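Local coordinates for K Homology domain-containing protein (Aeropyrum pernix, PDB 1TUA) that is of experimentally unknown function but, as a protein built from two KH-type domains, probably binds RNA, at residues E13-V18 with S44-E49; A27-R32 with E65-I70; I70-P75 with L89-L94. One frame throughout, in Å; residues are numbered along the deposited sequence.

How the contacts relate
Contacts 1 and 2 belong to the hydrophobic core of the first KH domain, and contact 3 joins that domain to the second. Contact 1 sets helix 15-19 on the middle strand of the first sheet; contact 2 brings helix 24-33 and helix 57-72 together, with V67 and I70 also packing on helix 15-19. Contact 3 uses the C-terminal end of helix 57-72 and meets edge strand 87-93 of the second sheet. All three join mainly through apolar side chains, contact 1 also setting the S44 hydroxyl beside L15. Contact 2 is wholly buried, contact 1 nearly so with L15 partly exposed, and contact 3 partly buried. R14 NE ties contact 1 to the other two through a probable hydrogen bond to I70 O.

Contact 1 of 3, residues E13-V18 with S44-E49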
# COMPACT_ATOMS: atom_id res chain seq x y z
N GLU A 13 11.17 -2.61 -13.42
CA GLU A 13 10.00 -2.89 -14.24
C GLU A 13 8.80 -1.97 -13.94
O GLU A 13 7.78 -2.04 -14.63
CB GLU A 13 9.57 -4.35 -14.07
CG GLU A 13 9.14 -4.73 -12.65
CD GLU A 13 10.26 -5.31 -11.79
OE1 GLU A 13 11.41 -4.80 -11.85
OE2 GLU A 13 9.99 -6.27 -11.03
N ARG A 14 8.93 -1.12 -12.93
CA ARG A 14 7.84 -0.21 -12.58
C ARG A 14 8.20 1.26 -12.74
O ARG A 14 7.37 2.13 -12.49
CB ARG A 14 7.38 -0.46 -11.14
CG ARG A 14 6.73 -1.81 -10.91
CD ARG A 14 5.43 -1.89 -11.66
NE ARG A 14 4.39 -1.10 -11.01
CZ ARG A 14 3.24 -0.76 -11.59
NH1 ARG A 14 2.98 -1.13 -12.83
NH2 ARG A 14 2.34 -0.06 -10.91
N LEU A 15 9.43 1.54 -13.17
CA LEU A 15 9.86 2.93 -13.32
C LEU A 15 8.98 3.70 -14.30
O LEU A 15 8.71 4.88 -14.11
CB LEU A 15 11.32 2.99 -13.76
CG LEU A 15 12.01 4.34 -13.58
CD1 LEU A 15 11.90 4.80 -12.12
CD2 LEU A 15 13.47 4.23 -14.00
N GLY A 16 8.51 3.01 -15.34
CA GLY A 16 7.65 3.66 -16.31
C GLY A 16 6.30 4.03 -15.70
O GLY A 16 5.71 5.05 -16.06
N ALA A 17 5.82 3.20 -14.78
CA ALA A 17 4.54 3.47 -14.14
C ALA A 17 4.67 4.65 -13.20
O ALA A 17 3.72 5.43 -13.03
CB ALA A 17 4.06 2.23 -13.38
N VAL A 18 5.83 4.79 -12.57
CA VAL A 18 6.07 5.89 -11.64
C VAL A 18 6.16 7.22 -12.39
O VAL A 18 5.61 8.23 -11.96
CB VAL A 18 7.37 5.66 -10.85
CG1 VAL A 18 7.73 6.92 -10.05
CG2 VAL A 18 7.18 4.48 -9.91
N SER A 44 17.46 3.35 -11.29
CA SER A 44 16.06 3.11 -10.96
C SER A 44 15.79 3.59 -9.53
O SER A 44 15.29 2.86 -8.67
CB SER A 44 15.72 1.63 -11.09
OG SER A 44 14.33 1.44 -11.17
N MET A 45 16.16 4.85 -9.29
CA MET A 45 16.02 5.49 -8.00
C MET A 45 15.29 6.81 -8.22
O MET A 45 15.51 7.50 -9.22
CB MET A 45 17.41 5.74 -7.41
CG MET A 45 17.44 6.43 -6.06
SD MET A 45 16.96 5.34 -4.71
CE MET A 45 18.49 4.40 -4.47
N VAL A 46 14.40 7.15 -7.30
CA VAL A 46 13.65 8.39 -7.39
C VAL A 46 13.98 9.23 -6.16
O VAL A 46 14.17 8.70 -5.07
CB VAL A 46 12.13 8.08 -7.46
CG1 VAL A 46 11.31 9.34 -7.26
CG2 VAL A 46 11.81 7.42 -8.82
N ILE A 47 14.11 10.54 -6.35
CA ILE A 47 14.41 11.42 -5.22
C ILE A 47 13.26 12.42 -5.09
O ILE A 47 12.90 13.10 -6.05
CB ILE A 47 15.72 12.20 -5.44
CG1 ILE A 47 16.85 11.22 -5.75
CG2 ILE A 47 16.05 13.02 -4.18
CD1 ILE A 47 18.17 11.89 -6.08
N VAL A 48 12.69 12.50 -3.89
CA VAL A 48 11.58 13.41 -3.63
C VAL A 48 12.08 14.54 -2.74
O VAL A 48 12.67 14.30 -1.69
CB VAL A 48 10.42 12.68 -2.90
CG1 VAL A 48 9.24 13.61 -2.74
CG2 VAL A 48 10.01 11.42 -3.69
N GLU A 49 11.86 15.78 -3.18
CA GLU A 49 12.27 16.96 -2.43
C GLU A 49 11.14 17.97 -2.37
O GLU A 49 10.26 17.98 -3.22
CB GLU A 49 13.44 17.67 -3.12
CG GLU A 49 14.63 16.83 -3.48
CD GLU A 49 15.63 17.66 -4.28
OE1 GLU A 49 15.19 18.33 -5.23
OE2 GLU A 49 16.83 17.63 -3.95
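In the helix-on-sheet core of a type I KH domain, L15 and V18 of helix 15-19 rest on S44 and V46, where the central strand 45-50 begins. L15 does most of the touching. Its CG lies anti to the backbone N (chi1 -164°), which turns the isobutyl group toward the strand and splits its two methyls between two residues: CD2 comes to 4.1 Å from S44 OG, while CD1 lies 4.2 Å from V46 CG2. One turn's worth further on, V18 presents CG1 to the same methyl, with V18 CG1 4.3 Å from V46 CG2, so a single valine branch receives both helix residues. Valine suits V46, since its beta-branch fits an extended strand and offers a compact apolar methyl; leucine suits L15 because its longer chain can bridge from helix to strand.

S44 is a different case. It has a left-handed backbone (phi 48°) and forms a G1 beta bulge, with S44 and M45 both facing D40. Its buried OG is hydrogen-bonded to V10 O, which lets a polar atom sit against the L15 methyl without an unmet bonding need. On the helix, V18 N bonds to R14 O at 3.1 Å, opening the first turn, and the R14 side chain carries its NE to I70 O.

The chemistry is thus dispersive and undirected: methyl shape fits the helix to the strand, while the polar groups nearby find their partners elsewhere, in V10 and in helix 57-72.

Contact 2 of 3, residues A27-R32 with E65-I70; sequences AEIMRR and EVVKAI
Between 27-32 and 65-70 the contact is carried from the first side by I29 alone, its terminal CD1 meeting V66, V67 and I70. The two segments run nearly antiparallel, at 155°, and their axes come no closer than 11.3 Å, a wide separation that a long side chain must bridge. Isoleucine does so by stretching out: CG1 is anti to the carbonyl carbon (chi1 -61°) and the chain continues extended to CD1 (chi2 173°), the conformation a helix readily accepts for this beta-branched residue.

V66 meets it head on. The two side chains reach tip to tip, with I29 CD1 3.6 Å from V66 CG1, and I29 CG1 follows at 4.0 Å from V66 CG1. The branch of V66 that does this is the one anti to its backbone N, the usual helical placement for valine. V67 has the same rotamer but uses its other methyl: its side chain stands at about a right angle to that of I29, and I29 CD1 is 4.2 Å from V67 CG2. I70, one turn after V66, adds a looser contact, with CD1 to CD1 of I29 and I70 at 4.5 Å. Around this group F80 packs on I29, A79 on V66 and I70, and V18 of helix 15-19 on V67 and I70.

The contact between the segments is wholly hydrocarbon, so its strength rests on burial and on the fit of I29 CD1 among V66, V67 and I70.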
# COMPACT_ATOMS: atom_id res chain seq x y z
N ALA A 27 4.40 14.12 -12.49
CA ALA A 27 3.96 15.52 -12.56
C ALA A 27 2.76 15.74 -11.65
O ALA A 27 2.69 16.75 -10.96
CB ALA A 27 3.60 15.90 -13.98
N GLU A 28 1.82 14.80 -11.66
CA GLU A 28 0.62 14.91 -10.84
C GLU A 28 0.98 14.78 -9.36
O GLU A 28 0.42 15.48 -8.51
CB GLU A 28 -0.39 13.83 -11.24
CG GLU A 28 -1.76 13.95 -10.58
CD GLU A 28 -2.39 15.33 -10.77
OE1 GLU A 28 -2.05 16.03 -11.75
OE2 GLU A 28 -3.25 15.71 -9.94
N ILE A 29 1.92 13.89 -9.03
CA ILE A 29 2.31 13.73 -7.63
C ILE A 29 2.94 15.05 -7.16
O ILE A 29 2.63 15.54 -6.07
CB ILE A 29 3.35 12.60 -7.44
CG1 ILE A 29 2.74 11.27 -7.87
CG2 ILE A 29 3.75 12.52 -5.96
CD1 ILE A 29 3.74 10.12 -7.87
N MET A 30 3.81 15.62 -7.99
CA MET A 30 4.46 16.88 -7.67
C MET A 30 3.43 17.99 -7.48
O MET A 30 3.48 18.75 -6.52
CB MET A 30 5.44 17.28 -8.80
CG MET A 30 6.74 16.46 -8.86
SD MET A 30 7.84 16.93 -10.25
CE MET A 30 7.56 15.65 -11.30
N ARG A 31 2.48 18.06 -8.41
CA ARG A 31 1.43 19.08 -8.39
C ARG A 31 0.59 19.09 -7.13
O ARG A 31 0.30 20.14 -6.56
CB ARG A 31 0.54 18.88 -9.62
CG ARG A 31 -0.57 19.90 -9.78
CD ARG A 31 -1.20 19.75 -11.16
NE ARG A 31 -0.18 19.82 -12.21
CZ ARG A 31 0.18 18.78 -12.97
NH1 ARG A 31 -0.39 17.60 -12.81
NH2 ARG A 31 1.13 18.94 -13.89
N ARG A 32 0.18 17.90 -6.68
CA ARG A 32 -0.67 17.78 -5.50
C ARG A 32 0.03 17.92 -4.15
O ARG A 32 -0.62 18.23 -3.15
CB ARG A 32 -1.42 16.45 -5.56
CG ARG A 32 -2.40 16.41 -6.73
CD ARG A 32 -3.14 15.10 -6.84
NE ARG A 32 -3.94 14.81 -5.65
CZ ARG A 32 -4.80 13.79 -5.56
NH1 ARG A 32 -4.97 12.97 -6.59
NH2 ARG A 32 -5.47 13.59 -4.43
N GLU A 65 5.49 7.96 -0.44
CA GLU A 65 4.71 6.74 -0.24
C GLU A 65 3.97 6.38 -1.52
O GLU A 65 3.84 5.20 -1.85
CB GLU A 65 3.72 6.91 0.92
CG GLU A 65 4.40 6.95 2.27
CD GLU A 65 5.11 5.65 2.62
OE1 GLU A 65 4.43 4.69 3.03
OE2 GLU A 65 6.35 5.58 2.46
N VAL A 66 3.49 7.38 -2.24
CA VAL A 66 2.80 7.11 -3.50
C VAL A 66 3.77 6.42 -4.46
O VAL A 66 3.42 5.42 -5.10
CB VAL A 66 2.28 8.41 -4.15
CG1 VAL A 66 1.78 8.13 -5.56
CG2 VAL A 66 1.17 9.00 -3.29
N VAL A 67 4.99 6.94 -4.55
CA VAL A 67 6.00 6.34 -5.42
C VAL A 67 6.27 4.89 -5.01
O VAL A 67 6.36 4.00 -5.85
CB VAL A 67 7.32 7.13 -5.37
CG1 VAL A 67 8.43 6.35 -6.08
CG2 VAL A 67 7.12 8.50 -6.03
N LYS A 68 6.42 4.66 -3.71
CA LYS A 68 6.69 3.31 -3.22
C LYS A 68 5.53 2.38 -3.56
O LYS A 68 5.74 1.25 -3.98
CB LYS A 68 6.91 3.33 -1.71
CG LYS A 68 7.16 1.95 -1.11
CD LYS A 68 7.34 2.02 0.40
CE LYS A 68 7.55 0.63 1.00
NZ LYS A 68 7.63 0.65 2.50
N ALA A 69 4.30 2.87 -3.40
CA ALA A 69 3.11 2.08 -3.70
C ALA A 69 3.03 1.68 -5.18
O ALA A 69 2.64 0.56 -5.51
CB ALA A 69 1.85 2.86 -3.29
N ILE A 70 3.41 2.59 -6.07
CA ILE A 70 3.39 2.28 -7.51
C ILE A 70 4.48 1.26 -7.82
O ILE A 70 4.27 0.33 -8.60
CB ILE A 70 3.61 3.56 -8.35
CG1 ILE A 70 2.42 4.50 -8.16
CG2 ILE A 70 3.81 3.19 -9.84
CD1 ILE A 70 2.62 5.88 -8.74

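Contact 3 of 3, residues I70-P75 with L89-L94; sequences ISLGFP and LVVVDL
L72, in the last turn of helix 57-72, points across to V91 and L89 on strand 87-93. From CB, which aims at the strand without touching it, CG continues anti to the carbonyl carbon (chi1 -74°) and still stops 4.7 Å short of V91 CG2. CD1 makes the contact. It meets V91 CG2 tip to tip at 3.5 Å, a tight carbon pair, and L89 CD2 at 4.1 Å, the leucine chains crossing at a slant. The other methyl, CD2, has no atom of 89-94 as near; the residue as a whole also packs on E137 and A139 of the adjoining strand.

F74 adds a looser contact, its CE2 4.4 Å from L89 CD1. The chain reaches that position through a Schellman motif: G73 N bonds to I70 O at 3.0 Å and F74 N to A69 O, with G73 at phi 131°, a backbone shape that glycine, lacking a side chain, takes up easily.

V90 faces helix 144-158, while L89 and V91 face L72. The second KH sheet therefore has helices on both sides, its own and one from the first domain, the stacking of a four-layer alpha-beta sandwich.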
# COMPACT_ATOMS: atom_id res chain seq x y z
N ILE A 70 3.41 2.59 -6.07
CA ILE A 70 3.39 2.28 -7.51
C ILE A 70 4.48 1.26 -7.82
O ILE A 70 4.27 0.33 -8.60
CB ILE A 70 3.61 3.56 -8.35
CG1 ILE A 70 2.42 4.50 -8.16
CG2 ILE A 70 3.81 3.19 -9.84
CD1 ILE A 70 2.62 5.88 -8.74
N SER A 71 5.64 1.42 -7.19
CA SER A 71 6.75 0.49 -7.36
C SER A 71 6.33 -0.92 -6.94
O SER A 71 6.69 -1.91 -7.57
CB SER A 71 7.95 0.95 -6.51
OG SER A 71 9.04 0.05 -6.62
N LEU A 72 5.55 -1.00 -5.86
CA LEU A 72 5.07 -2.28 -5.35
C LEU A 72 4.04 -2.97 -6.24
O LEU A 72 3.77 -4.16 -6.08
CB LEU A 72 4.50 -2.10 -3.94
CG LEU A 72 5.55 -1.88 -2.85
CD1 LEU A 72 4.89 -1.41 -1.58
CD2 LEU A 72 6.32 -3.18 -2.63
N GLY A 73 3.46 -2.22 -7.18
CA GLY A 73 2.49 -2.83 -8.08
C GLY A 73 1.17 -2.12 -8.26
O GLY A 73 0.43 -2.41 -9.21
N PHE A 74 0.84 -1.19 -7.36
CA PHE A 74 -0.41 -0.45 -7.46
C PHE A 74 -0.42 0.50 -8.65
O PHE A 74 0.58 1.15 -8.94
CB PHE A 74 -0.64 0.42 -6.22
CG PHE A 74 -1.27 -0.30 -5.06
CD1 PHE A 74 -2.58 -0.78 -5.14
CD2 PHE A 74 -0.58 -0.45 -3.86
CE1 PHE A 74 -3.18 -1.40 -4.05
CE2 PHE A 74 -1.17 -1.07 -2.76
CZ PHE A 74 -2.48 -1.55 -2.86
N PRO A 75 -1.55 0.58 -9.37
CA PRO A 75 -1.58 1.51 -10.50
C PRO A 75 -1.62 2.91 -9.84
O PRO A 75 -2.11 3.05 -8.71
CB PRO A 75 -2.88 1.16 -11.22
CG PRO A 75 -3.73 0.55 -10.13
CD PRO A 75 -2.73 -0.30 -9.38
N LEU A 89 0.43 3.01 4.04
CA LEU A 89 0.83 1.88 3.22
C LEU A 89 1.47 0.83 4.11
O LEU A 89 2.43 1.12 4.83
CB LEU A 89 1.83 2.33 2.16
CG LEU A 89 2.49 1.24 1.31
CD1 LEU A 89 1.45 0.54 0.45
CD2 LEU A 89 3.56 1.89 0.44
N VAL A 90 0.93 -0.39 4.07
CA VAL A 90 1.47 -1.50 4.85
C VAL A 90 1.83 -2.58 3.86
O VAL A 90 1.10 -2.81 2.90
CB VAL A 90 0.44 -2.04 5.84
CG1 VAL A 90 0.96 -3.32 6.48
CG2 VAL A 90 0.17 -0.99 6.90
N VAL A 91 2.95 -3.25 4.09
CA VAL A 91 3.39 -4.30 3.18
C VAL A 91 3.67 -5.61 3.88
O VAL A 91 4.26 -5.64 4.96
CB VAL A 91 4.68 -3.88 2.42
CG1 VAL A 91 5.13 -5.00 1.50
CG2 VAL A 91 4.43 -2.60 1.63
N VAL A 92 3.22 -6.70 3.26
CA VAL A 92 3.46 -8.04 3.78
C VAL A 92 4.45 -8.69 2.81
O VAL A 92 4.13 -8.91 1.64
CB VAL A 92 2.17 -8.87 3.83
CG1 VAL A 92 2.49 -10.30 4.21
CG2 VAL A 92 1.21 -8.27 4.84
N ASP A 93 5.65 -8.97 3.28
CA ASP A 93 6.65 -9.61 2.43
C ASP A 93 6.46 -11.11 2.61
O ASP A 93 6.81 -11.67 3.65
CB ASP A 93 8.07 -9.21 2.85
CG ASP A 93 9.11 -9.65 1.83
OD1 ASP A 93 9.10 -10.84 1.45
OD2 ASP A 93 9.94 -8.81 1.42
N LEU A 94 5.91 -11.76 1.58
CA LEU A 94 5.64 -13.19 1.64
C LEU A 94 6.87 -14.07 1.81
O LEU A 94 6.75 -15.22 2.26
CB LEU A 94 4.84 -13.62 0.41
CG LEU A 94 3.48 -12.91 0.24
CD1 LEU A 94 2.80 -13.38 -1.04
CD2 LEU A 94 2.59 -13.21 1.44